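Local coordinates for uric acid degradation bifunctional protein PucL (PDB 6A4M), which probably catalyses the oxidation of urate and, as a bifunctional enzyme, the decarboxylation of a later intermediate in uric acid breakdown, at residues 229-232 with 233-237; 245-248 with 249-253. All blocks are in the same frame, centred on the assembly; numbering follows the deposited sequence.

Contact 1. Residues 229-232 with 233-237; sequences STVF and HELET
The backbone carbonyl of T230 receives the amide of E234, with E234 N 3.3 Å from T230 O and an N-H...O angle of 151°, a long and weak bond of the i to i+4 kind. One residue back the same pattern recurs more loosely, H233 N lying 3.4 Å from S229 O in another weak bond. The H233 side chain starts close to the same carbonyls, its CB 3.4 Å from S229 O. E234 carries its CG between backbone N and carbonyl carbon (chi1 75°), which sets that methylene 3.7 Å from T230 O; from there the chain runs on extended, and OE1 forms a salt bridge with R250. These residues span the last part of helix 221-233 and the loop that follows it, the helix being the first of two that in chain order come between strands 194-204 and 258-267, as in the tunnelling fold (T-fold) of urate oxidases. On the apolar side V231 and L235 lie side by side and point the same way, V231 CG1 meeting L235 CD1 at 3.6 Å. Both also pack on H246 of helix 240-254. With only an alanine here in place of L235, V231 CG1 would probably lose its neighbour, leaving a gap beside H246. K169 NZ hydrogen-bonds to the carbonyl oxygens of both F232 and H233.

Contact 2. Residues 245-248 with 249-253; sequences YHIG and CRILA
I251 sits one helical turn after I247, and the two side chains run alongside each other on helix 240-254, the second helix of the pair that packs against the antiparallel sheet in this T-fold domain. From the I251 backbone outward, CB stands 3.6 Å from I247 O, and CG1, anti to the carbonyl carbon (chi1 -69°), passes over the same oxygen. CD1 then reaches back along the helix to the preceding turn, 3.5 Å from CG2 of I247. That methyl-to-methyl contact belongs to the buried side of the helix: I251 also touches L258 and V261 of strand 258-267 and V224 of helix 221-233, while I247 packs on F263. The backbone beneath is regular. I251 N donates to I247 O at 3.0 Å, the donor nitrogen lying 20° out of the carbonyl plane, and L252 N binds G248 O at the same length. L252 adds its own side chain to the core, against V261 and V299, with CG 3.4 Å from G248 O. R250 N is held by H246 O, and the R250 side chain, bent at its second and third torsions, leads toward helix 221-233 and the carboxylate of E234. Around the helix from the isoleucines, C249 packs on V299 and on the ring of Y245. The amide of C249 donates almost straight to Y245 O, at 3.1 Å, and with SG anti to its own carbonyl carbon (chi1 -73°), the C249 sulfur is carried back toward the Y245 ring. A cysteine sulfur-aromatic contact results: C249 SG lies over one face of the Y245 ring, 4.0 Å from the centroid and displaced toward the CE2 and CZ rim.

Contacts 1 and 2 follow one another along the chain, the first at the end of helix 221-233 and the second on helix 240-254, and their centres lie 12 Å apart. Helix 221-233 and the loop after it meet helix 240-254 through both charge and packing. E234 OE1 of contact 1 is 2.8 Å from R250 NH2 of contact 2, a salt bridge. Beside it V231 CG2 packs against the guanidinium carbon R250 CZ at 3.8 Å, and L235 CD1 comes within 3.8 Å of H246 CB. In related urate oxidases the active sites form where subunits meet; here the touches between the two contacts join consecutive parts of a single chain.

Contact 1. Residues 229-232 with 233-237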
# COMPACT_ATOMS: atom_id res chain seq x y z
N SER A 229 3.94 12.79 2.56
CA SER A 229 3.35 14.07 2.97
C SER A 229 4.33 15.00 3.70
O SER A 229 4.14 16.22 3.65
CB SER A 229 2.10 13.84 3.82
OG SER A 229 2.42 13.42 5.13
N THR A 230 5.36 14.46 4.36
CA THR A 230 6.40 15.28 5.01
C THR A 230 7.30 15.94 3.97
O THR A 230 7.60 17.13 4.07
CB THR A 230 7.29 14.48 5.99
OG1 THR A 230 7.94 13.41 5.29
CG2 THR A 230 6.48 13.93 7.16
N VAL A 231 7.74 15.15 2.99
CA VAL A 231 8.23 15.69 1.72
C VAL A 231 6.96 16.24 1.09
O VAL A 231 5.89 15.75 1.40
CB VAL A 231 8.87 14.60 0.82
CG1 VAL A 231 9.42 15.22 -0.47
CG2 VAL A 231 9.98 13.86 1.55
N PHE A 232 7.06 17.24 0.23
CA PHE A 232 5.87 17.92 -0.35
C PHE A 232 5.50 19.11 0.51
O PHE A 232 5.40 20.22 0.00
CB PHE A 232 4.64 17.00 -0.54
CG PHE A 232 3.52 17.58 -1.39
CD1 PHE A 232 3.72 18.60 -2.32
CD2 PHE A 232 2.23 17.06 -1.26
CE1 PHE A 232 2.67 19.10 -3.08
CE2 PHE A 232 1.17 17.54 -2.02
CZ PHE A 232 1.39 18.56 -2.94
N HIS A 233 5.28 18.88 1.81
CA HIS A 233 5.15 19.97 2.78
C HIS A 233 6.39 20.86 2.77
O HIS A 233 6.27 22.08 2.65
CB HIS A 233 4.92 19.44 4.20
CG HIS A 233 4.91 20.50 5.25
ND1 HIS A 233 6.00 21.30 5.53
CD2 HIS A 233 3.94 20.89 6.11
CE1 HIS A 233 5.70 22.14 6.50
NE2 HIS A 233 4.46 21.91 6.87
N GLU A 234 7.56 20.25 2.91
CA GLU A 234 8.81 21.00 3.07
C GLU A 234 9.36 21.59 1.76
O GLU A 234 10.02 22.63 1.80
CB GLU A 234 9.89 20.14 3.76
CG GLU A 234 10.54 19.07 2.90
CD GLU A 234 11.66 18.36 3.64
OE1 GLU A 234 12.80 18.39 3.15
OE2 GLU A 234 11.39 17.79 4.72
N LEU A 235 9.10 20.93 0.63
CA LEU A 235 9.54 21.43 -0.67
C LEU A 235 8.75 22.67 -1.06
O LEU A 235 7.52 22.68 -0.97
CB LEU A 235 9.39 20.36 -1.75
CG LEU A 235 10.21 19.08 -1.58
CD1 LEU A 235 9.83 18.07 -2.66
CD2 LEU A 235 11.70 19.35 -1.59
N GLU A 236 9.46 23.72 -1.48
CA GLU A 236 8.84 24.99 -1.85
C GLU A 236 8.41 24.95 -3.32
O GLU A 236 9.24 24.72 -4.20
CB GLU A 236 9.82 26.15 -1.63
N THR A 237 7.12 25.17 -3.56
CA THR A 237 6.51 25.25 -4.90
C THR A 237 7.08 24.26 -5.94
O THR A 237 7.45 24.65 -7.06
CB THR A 237 6.53 26.72 -5.43
OG1 THR A 237 5.89 26.80 -6.70
CG2 THR A 237 7.96 27.30 -5.53

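Contact 2. Residues 245-248 with 249-253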
# COMPACT_ATOMS: atom_id res chain seq x y z
N TYR A 245 10.48 12.58 -7.28
CA TYR A 245 11.91 12.28 -7.18
C TYR A 245 12.41 12.41 -5.73
O TYR A 245 13.15 11.55 -5.25
CB TYR A 245 12.73 13.19 -8.11
CG TYR A 245 14.21 12.90 -8.12
CD1 TYR A 245 14.73 11.84 -8.87
CD2 TYR A 245 15.11 13.67 -7.37
CE1 TYR A 245 16.09 11.56 -8.88
CE2 TYR A 245 16.47 13.40 -7.37
CZ TYR A 245 16.96 12.34 -8.13
OH TYR A 245 18.31 12.06 -8.14
N HIS A 246 11.99 13.47 -5.05
CA HIS A 246 12.38 13.69 -3.65
C HIS A 246 11.72 12.69 -2.68
O HIS A 246 12.36 12.27 -1.71
CB HIS A 246 12.11 15.13 -3.21
CG HIS A 246 13.22 16.08 -3.55
ND1 HIS A 246 14.30 16.28 -2.73
CD2 HIS A 246 13.43 16.87 -4.64
CE1 HIS A 246 15.12 17.15 -3.28
NE2 HIS A 246 14.61 17.53 -4.44
N ILE A 247 10.47 12.31 -2.94
CA ILE A 247 9.78 11.27 -2.15
C ILE A 247 10.52 9.93 -2.28
O ILE A 247 10.78 9.26 -1.28
CB ILE A 247 8.30 11.10 -2.57
CG1 ILE A 247 7.49 12.36 -2.22
CG2 ILE A 247 7.66 9.89 -1.88
CD1 ILE A 247 6.19 12.49 -2.99
N GLY A 248 10.87 9.57 -3.52
CA GLY A 248 11.57 8.32 -3.81
C GLY A 248 12.91 8.21 -3.11
O GLY A 248 13.17 7.22 -2.42
N CYS A 249 13.75 9.23 -3.29
CA CYS A 249 15.07 9.29 -2.65
C CYS A 249 14.96 9.21 -1.12
O CYS A 249 15.74 8.51 -0.48
CB CYS A 249 15.83 10.56 -3.05
SG CYS A 249 16.48 10.55 -4.75
N ARG A 250 13.98 9.91 -0.55
CA ARG A 250 13.77 9.91 0.90
C ARG A 250 13.35 8.53 1.42
O ARG A 250 13.80 8.11 2.48
CB ARG A 250 12.74 10.96 1.30
CG ARG A 250 12.66 11.20 2.81
CD ARG A 250 13.81 12.03 3.35
NE ARG A 250 13.42 13.43 3.54
CZ ARG A 250 13.59 14.42 2.67
NH1 ARG A 250 14.18 14.24 1.48
NH2 ARG A 250 13.16 15.64 2.99
N ILE A 251 12.48 7.84 0.67
CA ILE A 251 12.06 6.48 1.02
C ILE A 251 13.25 5.51 0.96
O ILE A 251 13.42 4.68 1.85
CB ILE A 251 10.90 5.98 0.10
CG1 ILE A 251 9.61 6.75 0.42
CG2 ILE A 251 10.66 4.48 0.27
CD1 ILE A 251 8.59 6.71 -0.70
N LEU A 252 14.07 5.63 -0.09
CA LEU A 252 15.28 4.80 -0.22
C LEU A 252 16.30 5.09 0.88
O LEU A 252 16.93 4.16 1.38
CB LEU A 252 15.92 5.00 -1.60
CG LEU A 252 15.13 4.46 -2.79
CD1 LEU A 252 15.76 4.93 -4.09
CD2 LEU A 252 15.05 2.94 -2.77
N ALA A 253 16.46 6.36 1.23
CA ALA A 253 17.35 6.76 2.33
C ALA A 253 16.89 6.16 3.67
O ALA A 253 17.69 5.62 4.43
CB ALA A 253 17.42 8.27 2.43